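Local coordinates for protein DR2417 (Deinococcus radiodurans, PDB 4XWW) that probably degrades and matures RNA as a dimeric metal-dependent 5'-3' exoribonuclease of the metallo-beta-lactamase superfamily, possibly also cutting endonucleolytically, at residues Q57-Y69 against T447-G459. Residues are numbered along the deposited sequence; the frame is centred on the assembly and turned at random.
Sequences QMGIDLIVPRIDY and TVAAGAVYVDGLG. With MN (manganese (II) ion), chain G.
Asp61 N and Leu62 N both face Val455 O, the first in a 2.8 Å bond and the second in a weak one, which makes a classic beta bulge where strand 62-65 starts beside the end of strand 452-456. Beyond it the ladder is regular: Val455 N returns to Leu62 O, and Val64 and Val453 exchange two bonds. The tight packing flanks this ladder. On one face Leu62 CD1 lies alongside Val455 CG2 at 3.6 Å, and Tyr95 of helix 93-97 covers them. On the other, Ile60 CD1 presses on Tyr454 CD1 at 3.5 Å while Ile63 CG1 reaches the ring edge; Tyr454 OH bonds to Asp465. Past Pro65 the chains loosen. Arg66 N still bonds to Gly451 O, but water then bridges Arg66 O to Ala449 O, and the bent Arg66 chain carries its guanidinium to a salt bridge with Asp68. At the bulge end, Asp61 OD2 takes Gly457 N at 2.7 Å. With chi1 at -162°, CG of Asp456 lies across from its backbone N, bringing OD1 to manganese at 2.2 Å, with Gly59 O a second ligand, while OD2 pairs with Arg471. This long-range, bulged antiparallel pair thus ends in a manganese site built from a loop carbonyl and a strand-end carboxylate.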
ATOM      1  N   GLN A  57      -8.736   0.856   8.502  1.00 30.74           N
ATOM      2  CA  GLN A  57      -8.995   0.808   9.943  1.00 25.83           C
ATOM      3  C   GLN A  57      -8.179   1.879  10.653  1.00 26.29           C
ATOM      4  O   GLN A  57      -7.247   1.592  11.404  1.00 31.09           O
ATOM      5  CB  GLN A  57      -8.690  -0.585  10.486  1.00 26.35           C
ATOM      6  CG  GLN A  57      -9.639  -1.632   9.928  1.00 34.50           C
ATOM      7  CD  GLN A  57      -9.108  -3.056  10.013  1.00 37.43           C
ATOM      8  OE1 GLN A  57      -7.909  -3.296   9.906  1.00 35.07           O
ATOM      9  NE2 GLN A  57     -10.015  -4.009  10.189  1.00 37.58           N
ATOM     10  N   MET A  58      -8.547   3.133  10.410  1.00 30.50           N
ATOM     11  CA  MET A  58      -7.709   4.239  10.831  1.00 28.78           C
ATOM     12  C   MET A  58      -7.736   4.485  12.329  1.00 25.51           C
ATOM     13  O   MET A  58      -8.774   4.391  12.981  1.00 29.15           O
ATOM     14  CB  MET A  58      -8.118   5.507  10.085  1.00 36.37           C
ATOM     15  CG  MET A  58      -7.725   5.454   8.620  1.00 38.33           C
ATOM     16  SD  MET A  58      -8.371   6.848   7.692  1.00 53.48           S
ATOM     17  CE  MET A  58     -10.079   6.384   7.660  1.00 34.96           C
ATOM     18  N   GLY A  59      -6.563   4.793  12.864  1.00 27.22           N
ATOM     19  CA  GLY A  59      -6.440   5.206  14.243  1.00 34.27           C
ATOM     20  C   GLY A  59      -6.281   4.071  15.237  1.00 34.94           C
ATOM     21  O   GLY A  59      -5.842   4.306  16.353  1.00 43.75           O
ATOM     22  N   ILE A  60      -6.617   2.842  14.853  1.00 35.27           N
ATOM     23  CA  ILE A  60      -6.549   1.761  15.843  1.00 35.02           C
ATOM     24  C   ILE A  60      -5.151   1.144  15.899  1.00 32.03           C
ATOM     25  O   ILE A  60      -4.383   1.223  14.939  1.00 31.80           O
ATOM     26  CB  ILE A  60      -7.598   0.637  15.591  1.00 35.07           C
ATOM     27  CG1 ILE A  60      -7.191  -0.269  14.431  1.00 33.62           C
ATOM     28  CG2 ILE A  60      -9.023   1.205  15.458  1.00 31.91           C
ATOM     29  CD1 ILE A  60      -8.124  -1.449  14.240  1.00 37.01           C
ATOM     30  N   ASP A  61      -4.827   0.538  17.041  1.00 31.73           N
ATOM     31  CA  ASP A  61      -3.481   0.024  17.282  1.00 30.95           C
ATOM     32  C   ASP A  61      -3.318  -1.447  16.913  1.00 29.52           C
ATOM     33  O   ASP A  61      -2.342  -1.825  16.262  1.00 30.32           O
ATOM     34  CB  ASP A  61      -3.099   0.231  18.747  1.00 33.20           C
ATOM     35  CG  ASP A  61      -3.202   1.675  19.175  1.00 44.19           C
ATOM     36  OD1 ASP A  61      -2.865   2.566  18.365  1.00 54.16           O
ATOM     37  OD2 ASP A  61      -3.631   1.929  20.318  1.00 45.27           O
ATOM     38  N   LEU A  62      -4.258  -2.282  17.338  1.00 25.71           N
ATOM     39  CA  LEU A  62      -4.195  -3.700  17.005  1.00 26.78           C
ATOM     40  C   LEU A  62      -5.579  -4.333  17.050  1.00 22.93           C
ATOM     41  O   LEU A  62      -6.542  -3.704  17.467  1.00 24.71           O
ATOM     42  CB  LEU A  62      -3.240  -4.431  17.959  1.00 35.91           C
ATOM     43  CG  LEU A  62      -3.513  -4.261  19.448  1.00 39.45           C
ATOM     44  CD1 LEU A  62      -4.161  -5.520  20.054  1.00 40.60           C
ATOM     45  CD2 LEU A  62      -2.224  -3.906  20.192  1.00 41.21           C
ATOM     46  N   ILE A  63      -5.666  -5.569  16.577  1.00 22.31           N
ATOM     47  CA  ILE A  63      -6.933  -6.277  16.494  1.00 21.69           C
ATOM     48  C   ILE A  63      -6.800  -7.631  17.212  1.00 22.03           C
ATOM     49  O   ILE A  63      -5.835  -8.342  17.018  1.00 21.42           O
ATOM     50  CB  ILE A  63      -7.356  -6.499  15.021  1.00 24.68           C
ATOM     51  CG1 ILE A  63      -7.348  -5.168  14.253  1.00 33.00           C
ATOM     52  CG2 ILE A  63      -8.710  -7.183  14.965  1.00 25.17           C
ATOM     53  CD1 ILE A  63      -7.458  -5.311  12.741  1.00 36.69           C
ATOM     54  N   VAL A  64      -7.778  -7.979  18.030  1.00 22.64           N
ATOM     55  CA  VAL A  64      -7.742  -9.251  18.738  1.00 23.53           C
ATOM     56  C   VAL A  64      -9.018 -10.009  18.419  1.00 26.70           C
ATOM     57  O   VAL A  64      -9.985  -9.411  17.957  1.00 23.97           O
ATOM     58  CB  VAL A  64      -7.571  -9.042  20.252  1.00 24.70           C
ATOM     59  CG1 VAL A  64      -6.233  -8.393  20.529  1.00 24.99           C
ATOM     60  CG2 VAL A  64      -8.707  -8.222  20.823  1.00 26.95           C
ATOM     61  N   PRO A  65      -9.029 -11.335  18.646  1.00 26.19           N
ATOM     62  CA  PRO A  65     -10.196 -12.111  18.216  1.00 26.64           C
ATOM     63  C   PRO A  65     -11.387 -11.959  19.136  1.00 27.32           C
ATOM     64  O   PRO A  65     -11.221 -11.766  20.344  1.00 29.21           O
ATOM     65  CB  PRO A  65      -9.695 -13.570  18.240  1.00 27.40           C
ATOM     66  CG  PRO A  65      -8.224 -13.511  18.449  1.00 31.28           C
ATOM     67  CD  PRO A  65      -7.936 -12.195  19.127  1.00 28.10           C
ATOM     68  N   ARG A  66     -12.583 -12.033  18.560  1.00 28.53           N
ATOM     69  CA  ARG A  66     -13.800 -12.218  19.343  1.00 27.08           C
ATOM     70  C   ARG A  66     -13.748 -13.585  20.001  1.00 27.31           C
ATOM     71  O   ARG A  66     -13.492 -14.575  19.332  1.00 28.80           O
ATOM     72  CB  ARG A  66     -15.043 -12.099  18.458  1.00 35.82           C
ATOM     73  CG  ARG A  66     -15.515 -10.660  18.214  1.00 43.37           C
ATOM     74  CD  ARG A  66     -16.979 -10.493  18.643  1.00 51.78           C
ATOM     75  NE  ARG A  66     -17.883 -10.845  17.553  1.00 60.61           N
ATOM     76  CZ  ARG A  66     -19.125 -11.289  17.706  1.00 58.72           C
ATOM     77  NH1 ARG A  66     -19.854 -11.578  16.637  1.00 59.87           N
ATOM     78  NH2 ARG A  66     -19.640 -11.449  18.916  1.00 53.51           N
ATOM     79  N   ILE A  67     -14.002 -13.646  21.303  1.00 28.07           N
ATOM     80  CA  ILE A  67     -13.917 -14.926  22.002  1.00 28.46           C
ATOM     81  C   ILE A  67     -15.246 -15.324  22.618  1.00 29.83           C
ATOM     82  O   ILE A  67     -15.277 -16.104  23.583  1.00 29.74           O
ATOM     83  CB  ILE A  67     -12.826 -14.920  23.100  1.00 34.64           C
ATOM     84  CG1 ILE A  67     -13.073 -13.805  24.117  1.00 40.56           C
ATOM     85  CG2 ILE A  67     -11.429 -14.837  22.471  1.00 29.66           C
ATOM     86  CD1 ILE A  67     -12.266 -13.973  25.404  1.00 40.78           C
ATOM     87  N   ASP A  68     -16.340 -14.807  22.052  1.00 29.26           N
ATOM     88  CA  ASP A  68     -17.692 -15.190  22.478  1.00 34.78           C
ATOM     89  C   ASP A  68     -17.810 -16.693  22.696  1.00 30.58           C
ATOM     90  O   ASP A  68     -18.387 -17.142  23.692  1.00 32.92           O
ATOM     91  CB  ASP A  68     -18.743 -14.771  21.448  1.00 38.74           C
ATOM     92  CG  ASP A  68     -18.704 -13.294  21.130  1.00 44.95           C
ATOM     93  OD1 ASP A  68     -17.596 -12.749  20.958  1.00 40.37           O
ATOM     94  OD2 ASP A  68     -19.788 -12.677  21.041  1.00 46.78           O
ATOM     95  N   TYR A  69     -17.267 -17.468  21.761  1.00 29.32           N
ATOM     96  CA  TYR A  69     -17.375 -18.923  21.852  1.00 33.26           C
ATOM     97  C   TYR A  69     -16.703 -19.466  23.112  1.00 31.23           C
ATOM     98  O   TYR A  69     -17.276 -20.305  23.809  1.00 34.16           O
ATOM     99  CB  TYR A  69     -16.774 -19.594  20.614  1.00 36.07           C
ATOM    100  CG  TYR A  69     -16.908 -21.104  20.639  1.00 35.40           C
ATOM    101  CD1 TYR A  69     -18.058 -21.731  20.176  1.00 40.24           C
ATOM    102  CD2 TYR A  69     -15.888 -21.899  21.139  1.00 31.16           C
ATOM    103  CE1 TYR A  69     -18.180 -23.115  20.213  1.00 33.22           C
ATOM    104  CE2 TYR A  69     -15.992 -23.259  21.164  1.00 30.19           C
ATOM    105  CZ  TYR A  69     -17.134 -23.870  20.701  1.00 33.64           C
ATOM    106  OH  TYR A  69     -17.228 -25.247  20.755  1.00 36.29           O
ATOM    107  N   THR A 447     -21.829 -22.542  12.099  1.00 37.45           N
ATOM    108  CA  THR A 447     -20.911 -21.448  12.407  1.00 34.30           C
ATOM    109  C   THR A 447     -21.107 -21.012  13.851  1.00 33.76           C
ATOM    110  O   THR A 447     -22.147 -21.277  14.452  1.00 36.11           O
ATOM    111  CB  THR A 447     -21.091 -20.229  11.443  1.00 37.87           C
ATOM    112  OG1 THR A 447     -22.414 -19.695  11.549  1.00 36.48           O
ATOM    113  CG2 THR A 447     -20.836 -20.636  10.008  1.00 36.35           C
ATOM    114  N   VAL A 448     -20.081 -20.381  14.414  1.00 31.05           N
ATOM    115  CA  VAL A 448     -20.152 -19.790  15.746  1.00 30.79           C
ATOM    116  C   VAL A 448     -19.744 -18.326  15.624  1.00 32.50           C
ATOM    117  O   VAL A 448     -19.196 -17.925  14.603  1.00 32.19           O
ATOM    118  CB  VAL A 448     -19.238 -20.512  16.764  1.00 32.18           C
ATOM    119  CG1 VAL A 448     -19.560 -21.991  16.805  1.00 31.98           C
ATOM    120  CG2 VAL A 448     -17.763 -20.289  16.423  1.00 27.10           C
ATOM    121  N   ALA A 449     -20.020 -17.533  16.654  1.00 31.36           N
ATOM    122  CA  ALA A 449     -19.633 -16.130  16.638  1.00 34.05           C
ATOM    123  C   ALA A 449     -18.120 -16.008  16.507  1.00 33.82           C
ATOM    124  O   ALA A 449     -17.360 -16.661  17.229  1.00 33.94           O
ATOM    125  CB  ALA A 449     -20.116 -15.424  17.890  1.00 37.84           C
ATOM    126  N   ALA A 450     -17.691 -15.182  15.568  1.00 31.31           N
ATOM    127  CA  ALA A 450     -16.275 -14.953  15.338  1.00 28.59           C
ATOM    128  C   ALA A 450     -16.094 -13.569  14.758  1.00 34.98           C
ATOM    129  O   ALA A 450     -17.038 -12.997  14.230  1.00 38.05           O
ATOM    130  CB  ALA A 450     -15.698 -16.004  14.404  1.00 26.82           C
ATOM    131  N   GLY A 451     -14.889 -13.026  14.856  1.00 33.78           N
ATOM    132  CA  GLY A 451     -14.627 -11.730  14.266  1.00 39.36           C
ATOM    133  C   GLY A 451     -13.565 -10.914  14.960  1.00 33.78           C
ATOM    134  O   GLY A 451     -12.731 -11.455  15.687  1.00 30.26           O
ATOM    135  N   ALA A 452     -13.598  -9.600  14.727  1.00 30.80           N
ATOM    136  CA  ALA A 452     -12.532  -8.726  15.184  1.00 23.74           C
ATOM    137  C   ALA A 452     -12.975  -7.835  16.341  1.00 26.51           C
ATOM    138  O   ALA A 452     -14.120  -7.389  16.398  1.00 31.32           O
ATOM    139  CB  ALA A 452     -12.017  -7.885  14.019  1.00 28.24           C
ATOM    140  N   VAL A 453     -12.060  -7.598  17.274  1.00 25.33           N
ATOM    141  CA  VAL A 453     -12.259  -6.606  18.323  1.00 26.27           C
ATOM    142  C   VAL A 453     -11.111  -5.604  18.228  1.00 27.56           C
ATOM    143  O   VAL A 453      -9.946  -6.001  18.265  1.00 24.98           O
ATOM    144  CB  VAL A 453     -12.283  -7.225  19.726  1.00 26.97           C
ATOM    145  CG1 VAL A 453     -12.483  -6.134  20.784  1.00 28.38           C
ATOM    146  CG2 VAL A 453     -13.385  -8.282  19.845  1.00 29.34           C
ATOM    147  N   TYR A 454     -11.427  -4.319  18.063  1.00 29.02           N
ATOM    148  CA  TYR A 454     -10.377  -3.319  17.905  1.00 34.55           C
ATOM    149  C   TYR A 454      -9.839  -2.812  19.234  1.00 27.04           C
ATOM    150  O   TYR A 454     -10.585  -2.600  20.183  1.00 28.61           O
ATOM    151  CB  TYR A 454     -10.879  -2.128  17.082  1.00 26.64           C
ATOM    152  CG  TYR A 454     -11.434  -2.519  15.733  1.00 30.93           C
ATOM    153  CD1 TYR A 454     -10.846  -3.529  14.986  1.00 36.86           C
ATOM    154  CD2 TYR A 454     -12.555  -1.890  15.215  1.00 37.24           C
ATOM    155  CE1 TYR A 454     -11.350  -3.896  13.752  1.00 34.22           C
ATOM    156  CE2 TYR A 454     -13.064  -2.245  13.985  1.00 45.20           C
ATOM    157  CZ  TYR A 454     -12.460  -3.250  13.258  1.00 46.71           C
ATOM    158  OH  TYR A 454     -12.976  -3.602  12.033  1.00 45.24           O
ATOM    159  N   VAL A 455      -8.528  -2.620  19.279  1.00 26.32           N
ATOM    160  CA  VAL A 455      -7.870  -1.969  20.404  1.00 31.05           C
ATOM    161  C   VAL A 455      -7.339  -0.610  19.948  1.00 35.59           C
ATOM    162  O   VAL A 455      -6.609  -0.518  18.966  1.00 29.33           O
ATOM    163  CB  VAL A 455      -6.720  -2.822  20.958  1.00 34.48           C
ATOM    164  CG1 VAL A 455      -6.031  -2.109  22.113  1.00 37.26           C
ATOM    165  CG2 VAL A 455      -7.243  -4.180  21.412  1.00 37.11           C
ATOM    166  N   ASP A 456      -7.726   0.435  20.664  1.00 33.38           N
ATOM    167  CA  ASP A 456      -7.339   1.800  20.325  1.00 35.60           C
ATOM    168  C   ASP A 456      -7.016   2.523  21.619  1.00 34.16           C
ATOM    169  O   ASP A 456      -7.915   2.890  22.361  1.00 35.46           O
ATOM    170  CB  ASP A 456      -8.465   2.505  19.579  1.00 36.62           C
ATOM    171  CG  ASP A 456      -7.994   3.737  18.822  1.00 38.57           C
ATOM    172  OD1 ASP A 456      -6.836   4.164  19.009  1.00 33.29           O
ATOM    173  OD2 ASP A 456      -8.806   4.285  18.061  1.00 33.93           O
ATOM    174  N   GLY A 457      -5.732   2.690  21.905  1.00 40.87           N
ATOM    175  CA  GLY A 457      -5.326   3.229  23.186  1.00 44.68           C
ATOM    176  C   GLY A 457      -5.604   2.213  24.278  1.00 48.38           C
ATOM    177  O   GLY A 457      -5.172   1.064  24.197  1.00 50.21           O
ATOM    178  N   LEU A 458      -6.335   2.638  25.300  1.00 55.58           N
ATOM    179  CA  LEU A 458      -6.704   1.757  26.399  1.00 57.23           C
ATOM    180  C   LEU A 458      -8.031   1.068  26.114  1.00 59.05           C
ATOM    181  O   LEU A 458      -8.403   0.102  26.787  1.00 60.18           O
ATOM    182  CB  LEU A 458      -6.795   2.548  27.703  1.00 56.76           C
ATOM    183  CG  LEU A 458      -5.520   3.227  28.195  1.00 54.08           C
ATOM    184  CD1 LEU A 458      -5.866   4.258  29.256  1.00 56.09           C
ATOM    185  CD2 LEU A 458      -4.553   2.190  28.744  1.00 56.06           C
ATOM    186  N   GLY A 459      -8.743   1.579  25.117  1.00 48.00           N
ATOM    187  CA  GLY A 459     -10.053   1.070  24.770  1.00 41.09           C
ATOM    188  C   GLY A 459      -9.996  -0.246  24.016  1.00 42.11           C
ATOM    189  O   GLY A 459      -9.272  -0.391  23.029  1.00 40.86           O
TER
HETATM  190 MN    MN G 603      -5.263   5.458  18.206  1.00 78.86          MN
HETATM  191  O   HOH W   1     -13.266 -14.737  16.567  1.00 27.55           O
HETATM  192  O   HOH W   2     -15.849 -16.416  19.414  1.00 28.20           O